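Local coordinates for protein amine Dehydrogenase (Pseudomonas putida, PDB 1JMX) that binds two covalently attached c-type hemes and probably passes electrons through them as the heme-bearing subunit of a quinohemoprotein amine dehydrogenase, at residues A[5-8]-A[9-13]; A[43-47]-A[48-52]; A[113-116]-A[117-120]. All coordinates share one frame; numbering follows the deposited sequence.

Contact 1 of 3, residues A[5-8]-A[9-13]; sequences PSLL and QNKCM. With HEC (heme c), chain F.
Pro5 hands its carbonyl to Gln9 at the start of a local contact along one helix, in which each of four successive residues meets the residue four further on. This first bond, Gln9 N to Pro5 O at 3.3 Å, is weak. The next is much firmer: Asn10 N lies 2.9 Å from Ser6 O and the N-H is nearly straight (169°), while Asn10 CB also rests against the same oxygen. At Leu7 the pairing gains an apolar element. Its carbonyl accepts Lys11 N at 3.0 Å, and its branch CD2 comes within 4.2 Å of Lys11 CG, so that the leucine lies against the aliphatic foot of the lysine. Beyond that foot the lysine chain bends, then runs out straight to hydrogen-bond Gln51 O. Leu8 makes the step that matters to the cofactor. Cys12 N bonds to Leu8 O at 3.1 Å. Placed anti to the carbonyl carbon (chi1 -40°), Cys12 SG stands 4.0 Å from Leu8 CD2 and is joined to heme CAB by a covalent bond of 1.8 Å. The thioether thus leaves the last helical turn on a side chain backed by leucine. Cys12 is the first cysteine of the Cys-X-X-Cys-His signature of c-type cytochromes, completed by Cys15 and the axial ligand His16. Within the fold, helix 4-12 leans on helix 54-67, where Tyr63 meets Pro5 and Leu8 and where Asp56 and Thr59 meet Leu7; Tyr24 of strand 23-24 packs against Leu8 and Gln9, and Ile27 of a loop touches Cys12.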
loop_
_atom_site.group_PDB
_atom_site.type_symbol
_atom_site.label_atom_id
_atom_site.label_comp_id
_atom_site.label_asym_id
_atom_site.label_seq_id
_atom_site.Cartn_x
_atom_site.Cartn_y
_atom_site.Cartn_z
ATOM N N PRO A 5 17.329 25.819 -16.364
ATOM C CA PRO A 5 16.439 26.346 -17.404
ATOM C C PRO A 5 16.524 25.711 -18.783
ATOM O O PRO A 5 15.497 25.492 -19.422
ATOM C CB PRO A 5 16.786 27.839 -17.429
ATOM C CG PRO A 5 18.181 27.885 -16.910
ATOM C CD PRO A 5 18.137 26.906 -15.784
ATOM N N SER A 6 17.735 25.397 -19.234
ATOM C CA SER A 6 17.910 24.798 -20.548
ATOM C C SER A 6 17.469 23.343 -20.553
ATOM O O SER A 6 16.913 22.882 -21.541
ATOM C CB SER A 6 19.355 24.947 -21.044
ATOM O OG SER A 6 20.097 23.751 -20.899
ATOM N N LEU A 7 17.726 22.623 -19.457
ATOM C CA LEU A 7 17.311 21.222 -19.328
ATOM C C LEU A 7 15.791 21.143 -19.244
ATOM O O LEU A 7 15.177 20.215 -19.757
ATOM C CB LEU A 7 17.922 20.584 -18.079
ATOM C CG LEU A 7 19.280 19.903 -18.228
ATOM C CD1 LEU A 7 19.775 19.430 -16.873
ATOM C CD2 LEU A 7 19.164 18.737 -19.187
ATOM N N LEU A 8 15.201 22.121 -18.570
ATOM C CA LEU A 8 13.754 22.211 -18.422
ATOM C C LEU A 8 13.099 22.235 -19.794
ATOM O O LEU A 8 12.094 21.573 -20.030
ATOM C CB LEU A 8 13.382 23.505 -17.702
ATOM C CG LEU A 8 12.828 23.430 -16.289
ATOM C CD1 LEU A 8 12.309 24.805 -15.921
ATOM C CD2 LEU A 8 11.717 22.398 -16.210
ATOM N N GLN A 9 13.663 23.035 -20.688
ATOM C CA GLN A 9 13.144 23.155 -22.039
ATOM C C GLN A 9 13.459 21.947 -22.929
ATOM O O GLN A 9 12.572 21.415 -23.580
ATOM C CB GLN A 9 13.676 24.436 -22.670
ATOM C CG GLN A 9 13.071 24.763 -24.010
ATOM C CD GLN A 9 14.122 24.824 -25.083
ATOM O OE1 GLN A 9 14.560 23.791 -25.594
ATOM N NE2 GLN A 9 14.573 26.027 -25.399
ATOM N N ASN A 10 14.717 21.518 -22.943
ATOM C CA ASN A 10 15.159 20.387 -23.764
ATOM C C ASN A 10 14.469 19.062 -23.446
ATOM O O ASN A 10 14.309 18.214 -24.326
ATOM C CB ASN A 10 16.668 20.139 -23.593
ATOM C CG ASN A 10 17.536 21.193 -24.258
ATOM O OD1 ASN A 10 17.065 22.260 -24.693
ATOM N ND2 ASN A 10 18.835 20.907 -24.319
ATOM N N LYS A 11 14.099 18.876 -22.182
ATOM C CA LYS A 11 13.502 17.625 -21.731
ATOM C C LYS A 11 12.013 17.602 -21.408
ATOM O O LYS A 11 11.396 16.540 -21.424
ATOM C CB LYS A 11 14.274 17.135 -20.506
ATOM C CG LYS A 11 15.746 16.831 -20.756
ATOM C CD LYS A 11 15.925 15.474 -21.398
ATOM C CE LYS A 11 17.379 15.189 -21.689
ATOM N NZ LYS A 11 17.538 13.852 -22.325
ATOM N N CYS A 12 11.437 18.757 -21.108
ATOM C CA CYS A 12 10.025 18.815 -20.724
ATOM C C CYS A 12 9.126 19.439 -21.789
ATOM O O CYS A 12 7.950 19.079 -21.902
ATOM C CB CYS A 12 9.885 19.561 -19.381
ATOM S SG CYS A 12 11.262 19.042 -18.299
ATOM N N MET A 13 9.685 20.380 -22.548
ATOM C CA MET A 13 8.966 21.067 -23.620
ATOM C C MET A 13 8.513 19.979 -24.600
ATOM O O MET A 13 9.118 18.908 -24.674
ATOM C CB MET A 13 9.914 22.060 -24.298
ATOM C CG MET A 13 9.305 22.995 -25.311
ATOM S SD MET A 13 10.375 23.078 -26.773
ATOM C CE MET A 13 9.190 22.714 -28.065
HETATM FE FE HEC F . 5.403 16.038 -17.286
HETATM C CHA HEC F . 2.441 16.075 -15.676
HETATM C CHB HEC F . 6.842 17.672 -14.698
HETATM C CHC HEC F . 8.394 16.017 -18.933
HETATM C CHD HEC F . 3.949 14.390 -19.922
HETATM N NA HEC F . 4.776 16.724 -15.562
HETATM C C1A HEC F . 3.513 16.661 -15.035
HETATM C C2A HEC F . 3.454 17.294 -13.724
HETATM C C3A HEC F . 4.692 17.737 -13.459
HETATM C C4A HEC F . 5.513 17.384 -14.596
HETATM C CMA HEC F . 5.134 18.469 -12.207
HETATM C CAA HEC F . 2.226 17.413 -12.850
HETATM C CBA HEC F . 2.227 16.290 -11.837
HETATM C CGA HEC F . 1.026 16.319 -10.912
HETATM O O1A HEC F . 0.169 17.208 -11.041
HETATM O O2A HEC F . 0.942 15.432 -10.040
HETATM N NB HEC F . 7.215 16.690 -16.904
HETATM C C1B HEC F . 7.658 17.360 -15.762
HETATM C C2B HEC F . 9.037 17.711 -15.806
HETATM C C3B HEC F . 9.479 17.253 -17.016
HETATM C C4B HEC F . 8.355 16.614 -17.686
HETATM C CMB HEC F . 9.829 18.460 -14.713
HETATM C CAB HEC F . 10.903 17.434 -17.501
HETATM C CBB HEC F . 11.969 16.422 -17.071
HETATM N NC HEC F . 6.032 15.348 -19.044
HETATM C C1C HEC F . 7.316 15.425 -19.570
HETATM C C2C HEC F . 7.398 14.815 -20.874
HETATM C C3C HEC F . 6.170 14.374 -21.164
HETATM C C4C HEC F . 5.311 14.693 -20.018
HETATM C CMC HEC F . 8.656 14.724 -21.737
HETATM C CAC HEC F . 5.747 13.891 -22.542
HETATM C CBC HEC F . 5.938 12.454 -22.984
HETATM N ND HEC F . 3.579 15.365 -17.716
HETATM C C1D HEC F . 3.134 14.704 -18.840
HETATM C C2D HEC F . 1.704 14.381 -18.752
HETATM C C3D HEC F . 1.312 14.869 -17.540
HETATM C C4D HEC F . 2.464 15.464 -16.930
HETATM C CMD HEC F . 0.854 13.653 -19.800
HETATM C CAD HEC F . -0.073 14.824 -16.896
HETATM C CBD HEC F . -0.414 13.549 -16.140
HETATM C CGD HEC F . 0.553 13.243 -15.022
HETATM O O1D HEC F . 1.353 12.314 -15.159
HETATM O O2D HEC F . 0.523 13.927 -13.988
#

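Contact 2 of 3, residues A[43-47]-A[48-52]; sequences RMQVM and HGLQI. With HEC (heme c), chain F.
With CG beside the backbone N (chi1 -61°), Met44 bends at chi2 (-55°) and again at chi3, which turns its sulfur to the heme iron, 2.5 Å from SD, while the same SD lies in the plane of the His48 ring, at its edge. His48, its ring carried anti to the carbonyl carbon, slides between protein and porphyrin: Met47 CB sits squarely over the centre of one face, 4.0 Å from the centroid in a CH-pi contact, and the heme lies against the opposite face. Held between these two surfaces, the ring is probably kept from turning, and the nearly straight bond from NE2 to heme O1D (2.8 Å, 169°) fixes it further. That carboxylate oxygen is gripped a second time by Arg43 NH1 at 2.9 Å, while Arg43 NH2 reaches heme O2D at 3.1 Å and, weakly, O2A of the other propionate. The same arginine also hydrogen-bonds the second heme, so its charge may offset propionates of both; Phe125 makes a cation-pi contact with it. The backbone turns away from the helix at Gly49, whose phi is positive, and Met44 O receives Leu50 N at 3.1 Å besides a weak bond from His48 N. This return brings Leu50 CD1 to 3.8 Å from Met44 CB and also against heme CBB. Farther out, Gln45 crosses Ile52 at about a right angle, and one water joins Gln45 NE2 to Leu50 O and Ile52 N; Gln45 OE1 is held by Arg57. Methionine on one side of the iron and His16 on the other is the axial pairing familiar from class I c-type cytochromes, with the helix end and the loop behind it forming the side of the pocket that carries the axial methionine.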
loop_
_atom_site.group_PDB
_atom_site.type_symbol
_atom_site.label_atom_id
_atom_site.label_comp_id
_atom_site.label_asym_id
_atom_site.label_seq_id
_atom_site.Cartn_x
_atom_site.Cartn_y
_atom_site.Cartn_z
ATOM N N ARG A 43 8.014 9.821 -12.465
ATOM C CA ARG A 43 6.726 9.423 -13.033
ATOM C C ARG A 43 6.740 9.697 -14.526
ATOM O O ARG A 43 6.158 8.951 -15.297
ATOM C CB ARG A 43 5.555 10.174 -12.390
ATOM C CG ARG A 43 5.249 9.755 -10.962
ATOM C CD ARG A 43 3.797 9.998 -10.569
ATOM N NE ARG A 43 3.386 11.398 -10.654
ATOM C CZ ARG A 43 2.790 11.935 -11.712
ATOM N NH1 ARG A 43 2.544 11.194 -12.782
ATOM N NH2 ARG A 43 2.390 13.192 -11.680
ATOM N N MET A 44 7.412 10.772 -14.922
ATOM C CA MET A 44 7.510 11.134 -16.324
ATOM C C MET A 44 8.236 10.049 -17.112
ATOM O O MET A 44 7.884 9.767 -18.259
ATOM C CB MET A 44 8.234 12.468 -16.486
ATOM C CG MET A 44 7.547 13.625 -15.827
ATOM S SD MET A 44 5.844 13.807 -16.363
ATOM C CE MET A 44 4.923 13.510 -14.786
ATOM N N GLN A 45 9.228 9.424 -16.480
ATOM C CA GLN A 45 10.014 8.372 -17.115
ATOM C C GLN A 45 9.267 7.058 -17.204
ATOM O O GLN A 45 9.228 6.424 -18.248
ATOM C CB GLN A 45 11.298 8.132 -16.341
ATOM C CG GLN A 45 12.209 9.323 -16.239
ATOM C CD GLN A 45 13.242 9.110 -15.178
ATOM O OE1 GLN A 45 13.095 9.587 -14.058
ATOM N NE2 GLN A 45 14.268 8.337 -15.501
ATOM N N VAL A 46 8.684 6.656 -16.087
ATOM C CA VAL A 46 7.947 5.405 -15.986
ATOM C C VAL A 46 6.617 5.406 -16.751
ATOM O O VAL A 46 6.324 4.476 -17.498
ATOM C CB VAL A 46 7.733 5.045 -14.478
ATOM C CG1 VAL A 46 6.625 4.039 -14.296
ATOM C CG2 VAL A 46 9.026 4.511 -13.890
ATOM N N MET A 47 5.852 6.482 -16.600
ATOM C CA MET A 47 4.544 6.602 -17.231
ATOM C C MET A 47 4.516 7.206 -18.620
ATOM O O MET A 47 3.806 6.713 -19.489
ATOM C CB MET A 47 3.606 7.421 -16.342
ATOM C CG MET A 47 3.360 6.818 -14.976
ATOM S SD MET A 47 2.267 7.804 -13.935
ATOM C CE MET A 47 2.315 6.798 -12.428
ATOM N N HIS A 48 5.298 8.259 -18.832
ATOM C CA HIS A 48 5.290 8.963 -20.111
ATOM C C HIS A 48 6.496 8.840 -21.041
ATOM O O HIS A 48 6.599 9.595 -22.007
ATOM C CB HIS A 48 4.949 10.432 -19.869
ATOM C CG HIS A 48 3.736 10.623 -19.021
ATOM N ND1 HIS A 48 2.526 10.034 -19.318
ATOM C CD2 HIS A 48 3.553 11.292 -17.861
ATOM C CE1 HIS A 48 1.653 10.331 -18.376
ATOM N NE2 HIS A 48 2.251 11.094 -17.480
ATOM N N GLY A 49 7.407 7.916 -20.737
ATOM C CA GLY A 49 8.567 7.698 -21.585
ATOM C C GLY A 49 9.691 8.721 -21.650
ATOM O O GLY A 49 10.524 8.637 -22.549
ATOM N N LEU A 50 9.740 9.664 -20.713
ATOM C CA LEU A 50 10.800 10.675 -20.686
ATOM C C LEU A 50 12.177 10.003 -20.623
ATOM O O LEU A 50 12.390 9.074 -19.848
ATOM C CB LEU A 50 10.639 11.578 -19.456
ATOM C CG LEU A 50 11.210 13.005 -19.391
ATOM C CD1 LEU A 50 11.696 13.241 -17.982
ATOM C CD2 LEU A 50 12.334 13.249 -20.369
ATOM N N GLN A 51 13.093 10.468 -21.463
ATOM C CA GLN A 51 14.452 9.948 -21.499
ATOM C C GLN A 51 15.338 10.964 -20.786
ATOM O O GLN A 51 15.487 12.095 -21.254
ATOM C CB GLN A 51 14.925 9.783 -22.949
ATOM C CG GLN A 51 14.120 8.798 -23.776
ATOM C CD GLN A 51 14.111 7.407 -23.177
ATOM O OE1 GLN A 51 15.138 6.730 -23.125
ATOM N NE2 GLN A 51 12.941 6.970 -22.726
ATOM N N ILE A 52 15.928 10.566 -19.662
ATOM C CA ILE A 52 16.777 11.472 -18.888
ATOM C C ILE A 52 17.759 10.709 -18.002
ATOM O O ILE A 52 17.390 9.750 -17.329
ATOM C CB ILE A 52 15.902 12.463 -18.042
ATOM C CG1 ILE A 52 16.767 13.531 -17.381
ATOM C CG2 ILE A 52 15.074 11.714 -17.004
ATOM C CD1 ILE A 52 15.971 14.669 -16.804
HETATM FE FE HEC F . 5.403 16.038 -17.286
HETATM C CHA HEC F . 2.441 16.075 -15.676
HETATM C CHB HEC F . 6.842 17.672 -14.698
HETATM C CHC HEC F . 8.394 16.017 -18.933
HETATM C CHD HEC F . 3.949 14.390 -19.922
HETATM N NA HEC F . 4.776 16.724 -15.562
HETATM C C1A HEC F . 3.513 16.661 -15.035
HETATM C C2A HEC F . 3.454 17.294 -13.724
HETATM C C3A HEC F . 4.692 17.737 -13.459
HETATM C C4A HEC F . 5.513 17.384 -14.596
HETATM C CMA HEC F . 5.134 18.469 -12.207
HETATM C CAA HEC F . 2.226 17.413 -12.850
HETATM C CBA HEC F . 2.227 16.290 -11.837
HETATM C CGA HEC F . 1.026 16.319 -10.912
HETATM O O1A HEC F . 0.169 17.208 -11.041
HETATM O O2A HEC F . 0.942 15.432 -10.040
HETATM N NB HEC F . 7.215 16.690 -16.904
HETATM C C1B HEC F . 7.658 17.360 -15.762
HETATM C C2B HEC F . 9.037 17.711 -15.806
HETATM C C3B HEC F . 9.479 17.253 -17.016
HETATM C C4B HEC F . 8.355 16.614 -17.686
HETATM C CMB HEC F . 9.829 18.460 -14.713
HETATM C CAB HEC F . 10.903 17.434 -17.501
HETATM C CBB HEC F . 11.969 16.422 -17.071
HETATM N NC HEC F . 6.032 15.348 -19.044
HETATM C C1C HEC F . 7.316 15.425 -19.570
HETATM C C2C HEC F . 7.398 14.815 -20.874
HETATM C C3C HEC F . 6.170 14.374 -21.164
HETATM C C4C HEC F . 5.311 14.693 -20.018
HETATM C CMC HEC F . 8.656 14.724 -21.737
HETATM C CAC HEC F . 5.747 13.891 -22.542
HETATM C CBC HEC F . 5.938 12.454 -22.984
HETATM N ND HEC F . 3.579 15.365 -17.716
HETATM C C1D HEC F . 3.134 14.704 -18.840
HETATM C C2D HEC F . 1.704 14.381 -18.752
HETATM C C3D HEC F . 1.312 14.869 -17.540
HETATM C C4D HEC F . 2.464 15.464 -16.930
HETATM C CMD HEC F . 0.854 13.653 -19.800
HETATM C CAD HEC F . -0.073 14.824 -16.896
HETATM C CBD HEC F . -0.414 13.549 -16.140
HETATM C CGD HEC F . 0.553 13.243 -15.022
HETATM O O1D HEC F . 1.353 12.314 -15.159
HETATM O O2D HEC F . 0.523 13.927 -13.988
HETATM O O HOH W 1 14.787 7.855 -18.550
HETATM O O HOH W 2 17.132 8.953 -14.579
HETATM O O HOH W 3 11.616 6.444 -19.654
#

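Contact 3 of 3, residues A[113-116]-A[117-120]; sequences RRPA and KEWE. With HEC (heme c), chain F.
Arg114 NH1 reaches two acceptors at once, heme O1A at 2.8 Å and Glu118 O at 3.1 Å, and so ties a propionate to the first turn of a helix. Glu118 O lies close to the guanidinium plane, although the nitrogen stands well above the plane of that carbonyl. The other nitrogen, NH2, meets heme O2A at 3.0 Å in a practically straight bond (178°), so the two N-H groups clasp the two carboxylate oxygens at one edge; Gln112 OE1 holds NH2 as well. The chain, extended from CG to NE, crosses Trp119 at about a right angle and lays CD over a face of the indole, 3.7 Å from the centroid of the six-membered ring. Beyond it the guanidinium tilts only 22° from the ring plane, too distant for more than a weak cation-pi attraction. A leucine in place of Trp119 lacks this broad face, and Arg114 CD would probably lose its support, leaving a gap and a guanidinium freer to swing from the propionate. Pro115, at the N-cap position, offers its carbonyl to Trp119 N at 3.2 Å, and more weakly to Glu118 N. The ring of Pro115 runs alongside Glu118, CG to CG at 3.4 Å, while the carboxylate of Glu118 turns away to a salt bridge with Arg26 and a hydrogen bond with Gln30, both heme-binding residues. On the outer side of the turn, Lys117 NZ pairs with Glu120 OE2 at 3.0 Å. The start of helix 116-129 follows strand 112-113, whose Arg113 backbone bonds to Arg31 of strand 31-32, and packs on helix 144-159, where Val153 and Leu156 touch Trp119, Ala157 touches Ala116 and Leu149 touches Glu120.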
loop_
_atom_site.group_PDB
_atom_site.type_symbol
_atom_site.label_atom_id
_atom_site.label_comp_id
_atom_site.label_asym_id
_atom_site.label_seq_id
_atom_site.Cartn_x
_atom_site.Cartn_y
_atom_site.Cartn_z
ATOM N N ARG A 113 2.207 22.172 -2.364
ATOM C CA ARG A 113 1.404 23.388 -2.388
ATOM C C ARG A 113 0.974 23.629 -3.841
ATOM O O ARG A 113 1.808 23.668 -4.744
ATOM C CB ARG A 113 2.219 24.567 -1.844
ATOM C CG ARG A 113 2.502 24.499 -0.348
ATOM C CD ARG A 113 1.203 24.462 0.427
ATOM N NE ARG A 113 1.385 24.444 1.876
ATOM C CZ ARG A 113 1.693 23.362 2.589
ATOM N NH1 ARG A 113 1.872 22.188 1.990
ATOM N NH2 ARG A 113 1.778 23.442 3.911
ATOM N N ARG A 114 -0.328 23.745 -4.072
ATOM C CA ARG A 114 -0.850 23.934 -5.429
ATOM C C ARG A 114 -2.125 24.757 -5.471
ATOM O O ARG A 114 -2.865 24.813 -4.491
ATOM C CB ARG A 114 -1.226 22.582 -6.048
ATOM C CG ARG A 114 -0.170 21.515 -6.073
ATOM C CD ARG A 114 -0.806 20.229 -6.535
ATOM N NE ARG A 114 0.156 19.156 -6.711
ATOM C CZ ARG A 114 0.130 18.295 -7.719
ATOM N NH1 ARG A 114 -0.807 18.385 -8.651
ATOM N NH2 ARG A 114 1.018 17.318 -7.771
ATOM N N PRO A 115 -2.383 25.434 -6.608
ATOM C CA PRO A 115 -3.612 26.223 -6.714
ATOM C C PRO A 115 -4.718 25.202 -7.021
ATOM O O PRO A 115 -4.420 24.056 -7.377
ATOM C CB PRO A 115 -3.325 27.157 -7.897
ATOM C CG PRO A 115 -2.425 26.350 -8.760
ATOM C CD PRO A 115 -1.489 25.701 -7.754
ATOM N N ALA A 116 -5.979 25.601 -6.879
ATOM C CA ALA A 116 -7.100 24.691 -7.114
ATOM C C ALA A 116 -7.090 23.917 -8.433
ATOM O O ALA A 116 -7.429 22.737 -8.447
ATOM C CB ALA A 116 -8.423 25.421 -6.943
ATOM N N LYS A 117 -6.697 24.562 -9.533
ATOM C CA LYS A 117 -6.675 23.891 -10.838
ATOM C C LYS A 117 -5.652 22.767 -10.912
ATOM O O LYS A 117 -5.867 21.772 -11.610
ATOM C CB LYS A 117 -6.448 24.901 -11.967
ATOM C CG LYS A 117 -6.284 24.290 -13.375
ATOM C CD LYS A 117 -7.479 23.418 -13.809
ATOM C CE LYS A 117 -8.789 24.205 -13.879
ATOM N NZ LYS A 117 -9.947 23.395 -14.407
ATOM N N GLU A 118 -4.537 22.931 -10.206
ATOM C CA GLU A 118 -3.493 21.914 -10.184
ATOM C C GLU A 118 -3.923 20.739 -9.303
ATOM O O GLU A 118 -3.474 19.612 -9.509
ATOM C CB GLU A 118 -2.166 22.506 -9.714
ATOM C CG GLU A 118 -1.636 23.612 -10.623
ATOM C CD GLU A 118 -1.321 23.119 -12.021
ATOM O OE1 GLU A 118 -0.603 22.118 -12.134
ATOM O OE2 GLU A 118 -1.780 23.726 -13.009
ATOM N N TRP A 119 -4.794 21.008 -8.329
ATOM C CA TRP A 119 -5.325 19.965 -7.454
ATOM C C TRP A 119 -6.404 19.227 -8.245
ATOM O O TRP A 119 -6.592 18.024 -8.071
ATOM C CB TRP A 119 -5.939 20.547 -6.164
ATOM C CG TRP A 119 -4.952 20.897 -5.071
ATOM C CD1 TRP A 119 -4.799 22.115 -4.473
ATOM C CD2 TRP A 119 -4.006 20.017 -4.434
ATOM N NE1 TRP A 119 -3.821 22.052 -3.505
ATOM C CE2 TRP A 119 -3.315 20.780 -3.460
ATOM C CE3 TRP A 119 -3.674 18.663 -4.590
ATOM C CZ2 TRP A 119 -2.311 20.235 -2.649
ATOM C CZ3 TRP A 119 -2.670 18.119 -3.777
ATOM C CH2 TRP A 119 -2.003 18.910 -2.822
ATOM N N GLU A 120 -7.107 19.959 -9.115
ATOM C CA GLU A 120 -8.150 19.374 -9.958
ATOM C C GLU A 120 -7.519 18.460 -11.023
ATOM O O GLU A 120 -8.044 17.383 -11.312
ATOM C CB GLU A 120 -8.978 20.461 -10.639
ATOM C CG GLU A 120 -10.148 19.899 -11.423
ATOM C CD GLU A 120 -10.729 20.883 -12.426
ATOM O OE1 GLU A 120 -10.787 20.550 -13.632
ATOM O OE2 GLU A 120 -11.129 21.987 -12.016
HETATM FE FE HEC F . 5.403 16.038 -17.286
HETATM C CHA HEC F . 2.441 16.075 -15.676
HETATM C CHB HEC F . 6.842 17.672 -14.698
HETATM C CHC HEC F . 8.394 16.017 -18.933
HETATM C CHD HEC F . 3.949 14.390 -19.922
HETATM N NA HEC F . 4.776 16.724 -15.562
HETATM C C1A HEC F . 3.513 16.661 -15.035
HETATM C C2A HEC F . 3.454 17.294 -13.724
HETATM C C3A HEC F . 4.692 17.737 -13.459
HETATM C C4A HEC F . 5.513 17.384 -14.596
HETATM C CMA HEC F . 5.134 18.469 -12.207
HETATM C CAA HEC F . 2.226 17.413 -12.850
HETATM C CBA HEC F . 2.227 16.290 -11.837
HETATM C CGA HEC F . 1.026 16.319 -10.912
HETATM O O1A HEC F . 0.169 17.208 -11.041
HETATM O O2A HEC F . 0.942 15.432 -10.040
HETATM N NB HEC F . 7.215 16.690 -16.904
HETATM C C1B HEC F . 7.658 17.360 -15.762
HETATM C C2B HEC F . 9.037 17.711 -15.806
HETATM C C3B HEC F . 9.479 17.253 -17.016
HETATM C C4B HEC F . 8.355 16.614 -17.686
HETATM C CMB HEC F . 9.829 18.460 -14.713
HETATM C CAB HEC F . 10.903 17.434 -17.501
HETATM C CBB HEC F . 11.969 16.422 -17.071
HETATM N NC HEC F . 6.032 15.348 -19.044
HETATM C C1C HEC F . 7.316 15.425 -19.570
HETATM C C2C HEC F . 7.398 14.815 -20.874
HETATM C C3C HEC F . 6.170 14.374 -21.164
HETATM C C4C HEC F . 5.311 14.693 -20.018
HETATM C CMC HEC F . 8.656 14.724 -21.737
HETATM C CAC HEC F . 5.747 13.891 -22.542
HETATM C CBC HEC F . 5.938 12.454 -22.984
HETATM N ND HEC F . 3.579 15.365 -17.716
HETATM C C1D HEC F . 3.134 14.704 -18.840
HETATM C C2D HEC F . 1.704 14.381 -18.752
HETATM C C3D HEC F . 1.312 14.869 -17.540
HETATM C C4D HEC F . 2.464 15.464 -16.930
HETATM C CMD HEC F . 0.854 13.653 -19.800
HETATM C CAD HEC F . -0.073 14.824 -16.896
HETATM C CBD HEC F . -0.414 13.549 -16.140
HETATM C CGD HEC F . 0.553 13.243 -15.022
HETATM O O1D HEC F . 1.353 12.314 -15.159
HETATM O O2D HEC F . 0.523 13.927 -13.988
#

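All three contacts touch the same heme, a worked example of one cofactor fastened by separate parts of the chain, each at a helix end. In each the heme-facing residues are buried (Cys12; Arg43 and Met44; Arg114), while exposed ones such as Gln9 and Asn10, Gly49 and Gln51, or Lys117 lie on other sides. Contact 1 supplies a covalent thioether, contact 2 an axial sulfur with propionate donors, and contact 3 a guanidinium that takes both oxygens of the other propionate, which Arg43 touches weakly. Contacts 1 and 2 touch directly, Lys11 reaching the loop of contact 2; contact 3 stays about 13 Å from contact 1 and 6 Å from contact 2, nearest atoms. Contacts 2 and 3 also approach the second heme.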